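Local structure of glutathione synthetase-like effector 30 (Gpa-GSS30-apo) (Globodera pallida, 5OET) at residues L87-Y92 and S201-R206. The protein is a plant-parasitic nematode effector related to glutathione synthetase, the ATP-dependent ligase that joins gamma-glutamylcysteine to glycine. Numbering follows the deposited sequence.
Sequences LPLSLY and SRLHRR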
loop_
_atom_site.group_PDB
_atom_site.type_symbol
_atom_site.label_atom_id
_atom_site.label_comp_id
_atom_site.label_asym_id
_atom_site.label_seq_id
_atom_site.Cartn_x
_atom_site.Cartn_y
_atom_site.Cartn_z
ATOM N N LEU A 87 7.975 5.123 -5.221
ATOM C CA LEU A 87 8.489 6.481 -5.297
ATOM C C LEU A 87 9.906 6.518 -4.739
ATOM O O LEU A 87 10.155 5.971 -3.672
ATOM C CB LEU A 87 7.596 7.411 -4.486
ATOM C CG LEU A 87 6.148 7.580 -4.977
ATOM C CD1 LEU A 87 5.326 8.383 -3.973
ATOM C CD2 LEU A 87 6.085 8.226 -6.346
ATOM N N PRO A 88 10.842 7.174 -5.436
ATOM C CA PRO A 88 12.186 7.195 -4.871
ATOM C C PRO A 88 12.241 7.878 -3.490
ATOM O O PRO A 88 11.573 8.876 -3.255
ATOM C CB PRO A 88 12.991 7.963 -5.922
ATOM C CG PRO A 88 11.990 8.835 -6.576
ATOM C CD PRO A 88 10.769 7.968 -6.667
ATOM N N LEU A 89 13.059 7.312 -2.619
ATOM C CA LEU A 89 13.075 7.614 -1.201
ATOM C C LEU A 89 14.500 7.572 -0.664
ATOM O O LEU A 89 15.390 6.923 -1.228
ATOM C CB LEU A 89 12.216 6.600 -0.452
ATOM C CG LEU A 89 12.577 5.097 -0.611
ATOM C CD1 LEU A 89 13.401 4.586 0.558
ATOM C CD2 LEU A 89 11.348 4.208 -0.755
ATOM N N SER A 90 14.722 8.296 0.415
ATOM C CA SER A 90 15.962 8.180 1.142
ATOM C C SER A 90 15.760 6.986 2.061
ATOM O O SER A 90 14.628 6.744 2.521
ATOM C CB SER A 90 16.241 9.442 1.944
ATOM O OG SER A 90 15.190 9.673 2.855
ATOM N N LEU A 91 16.833 6.234 2.309
ATOM C CA LEU A 91 16.734 5.022 3.108
ATOM C C LEU A 91 16.426 5.344 4.571
ATOM O O LEU A 91 15.628 4.642 5.223
ATOM C CB LEU A 91 18.024 4.214 3.018
ATOM C CG LEU A 91 18.043 2.813 3.659
ATOM C CD1 LEU A 91 16.952 1.903 3.143
ATOM C CD2 LEU A 91 19.376 2.142 3.414
ATOM N N TYR A 92 17.051 6.408 5.067
ATOM C CA TYR A 92 16.938 6.811 6.445
ATOM C C TYR A 92 16.545 8.267 6.474
ATOM O O TYR A 92 16.770 9.001 5.497
ATOM C CB TYR A 92 18.272 6.591 7.180
ATOM C CG TYR A 92 18.553 5.135 7.483
ATOM C CD1 TYR A 92 17.828 4.466 8.463
ATOM C CD2 TYR A 92 19.524 4.419 6.768
ATOM C CE1 TYR A 92 18.053 3.127 8.733
ATOM C CE2 TYR A 92 19.767 3.061 7.033
ATOM C CZ TYR A 92 19.019 2.418 8.022
ATOM O OH TYR A 92 19.228 1.088 8.329
ATOM N N SER A 201 6.703 8.915 6.505
ATOM C CA SER A 201 6.884 9.130 7.932
ATOM C C SER A 201 6.914 7.782 8.649
ATOM O O SER A 201 7.848 7.504 9.385
ATOM C CB SER A 201 5.761 10.038 8.450
ATOM O OG SER A 201 5.939 10.432 9.780
ATOM N N ARG A 202 5.930 6.930 8.381
ATOM C CA ARG A 202 5.894 5.567 8.943
ATOM C C ARG A 202 7.040 4.676 8.456
ATOM O O ARG A 202 7.564 3.863 9.234
ATOM C CB ARG A 202 4.539 4.860 8.672
ATOM C CG ARG A 202 3.389 5.356 9.564
ATOM C CD ARG A 202 2.171 4.432 9.561
ATOM N NE ARG A 202 1.600 4.319 8.206
ATOM C CZ ARG A 202 1.267 3.190 7.572
ATOM N NH1 ARG A 202 1.374 1.984 8.173
ATOM N NH2 ARG A 202 0.778 3.272 6.318
ATOM N N LEU A 203 7.397 4.804 7.179
ATOM C CA LEU A 203 8.497 4.023 6.607
ATOM C C LEU A 203 9.779 4.244 7.388
ATOM O O LEU A 203 10.436 3.294 7.787
ATOM C CB LEU A 203 8.749 4.375 5.133
ATOM C CG LEU A 203 9.904 3.629 4.442
ATOM C CD1 LEU A 203 9.862 2.127 4.711
ATOM C CD2 LEU A 203 9.894 3.915 2.951
ATOM N N HIS A 204 10.110 5.513 7.588
ATOM C CA HIS A 204 11.359 5.893 8.220
ATOM C C HIS A 204 11.385 5.655 9.711
ATOM O O HIS A 204 12.448 5.393 10.248
ATOM C CB HIS A 204 11.697 7.349 7.915
ATOM C CG HIS A 204 12.216 7.565 6.539
ATOM N ND1 HIS A 204 12.378 8.821 5.996
ATOM C CD2 HIS A 204 12.622 6.691 5.592
ATOM C CE1 HIS A 204 12.866 8.707 4.775
ATOM N NE2 HIS A 204 13.019 7.422 4.504
ATOM N N ARG A 205 10.242 5.747 10.389
ATOM C CA ARG A 205 10.196 5.395 11.813
ATOM C C ARG A 205 10.520 3.903 11.988
ATOM O O ARG A 205 11.165 3.502 12.947
ATOM C CB ARG A 205 8.842 5.735 12.418
ATOM C CG ARG A 205 8.793 5.665 13.946
ATOM C CD ARG A 205 7.371 5.806 14.512
ATOM N NE ARG A 205 6.631 6.879 13.832
ATOM C CZ ARG A 205 6.664 8.171 14.151
ATOM N NH1 ARG A 205 7.386 8.625 15.185
ATOM N NH2 ARG A 205 5.963 9.034 13.420
ATOM N N ARG A 206 10.086 3.112 11.014
ATOM C CA ARG A 206 10.296 1.688 10.999
ATOM C C ARG A 206 11.763 1.332 10.737
ATOM O O ARG A 206 12.312 0.500 11.441
ATOM C CB ARG A 206 9.366 1.051 9.955
ATOM C CG ARG A 206 9.374 -0.466 9.924
ATOM C CD ARG A 206 8.575 -1.001 8.739
ATOM N NE ARG A 206 9.083 -2.334 8.396
ATOM C CZ ARG A 206 10.055 -2.602 7.516
ATOM N NH1 ARG A 206 10.640 -1.643 6.780
ATOM N NH2 ARG A 206 10.420 -3.865 7.345
#
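His204 reaches from its helix to the end of strand 83-90 and donates its NE2 proton to the backbone O of Ser90, 2.6 Å away. The N-H...O angle of 152° makes this a moderately bent bond. Its approach to the acceptor is also tilted: NE2 stands above the carbonyl plane of Ser90, with a C=O...N angle of 141°. With CG anti to the carbonyl carbon of His204, beside the backbone N (chi1 -76°), the ring end comes nearer the strand than the direction of CB alone would suggest.

Past the strand end, the chain turns over the same ring. The carbonyl carbon of Tyr92 sits 4.0 Å above the ring plane of His204, over its centre, so backbone atoms of Tyr92 pack on that face. Ser90 OG lies 3.2 Å from His204 CE1, the carbon between the two ring nitrogens. The preceding helix residue adds an apolar touch, where Leu203 CD2 meets Leu89 CD2 at 4.0 Å, the two side chains crossing at about a right angle.

Further out, His204 ND1 is hydrogen-bonded to Ser521 OG. With both ring nitrogens engaged, ring flipping and rotation should be restricted. Asn456 ND2 bonds to Tyr92 O, giving the carbonyl over the imidazole a partner from outside the two segments, while Trp57 of helix 44-59 packs against Leu203. The arrangement is a buried helix-on-sheet contact: within the eukaryotic glutathione synthase fold, a histidine of helix 196-210 bridges the end of strand 83-90 and strand 517-524 of the large mixed sheet.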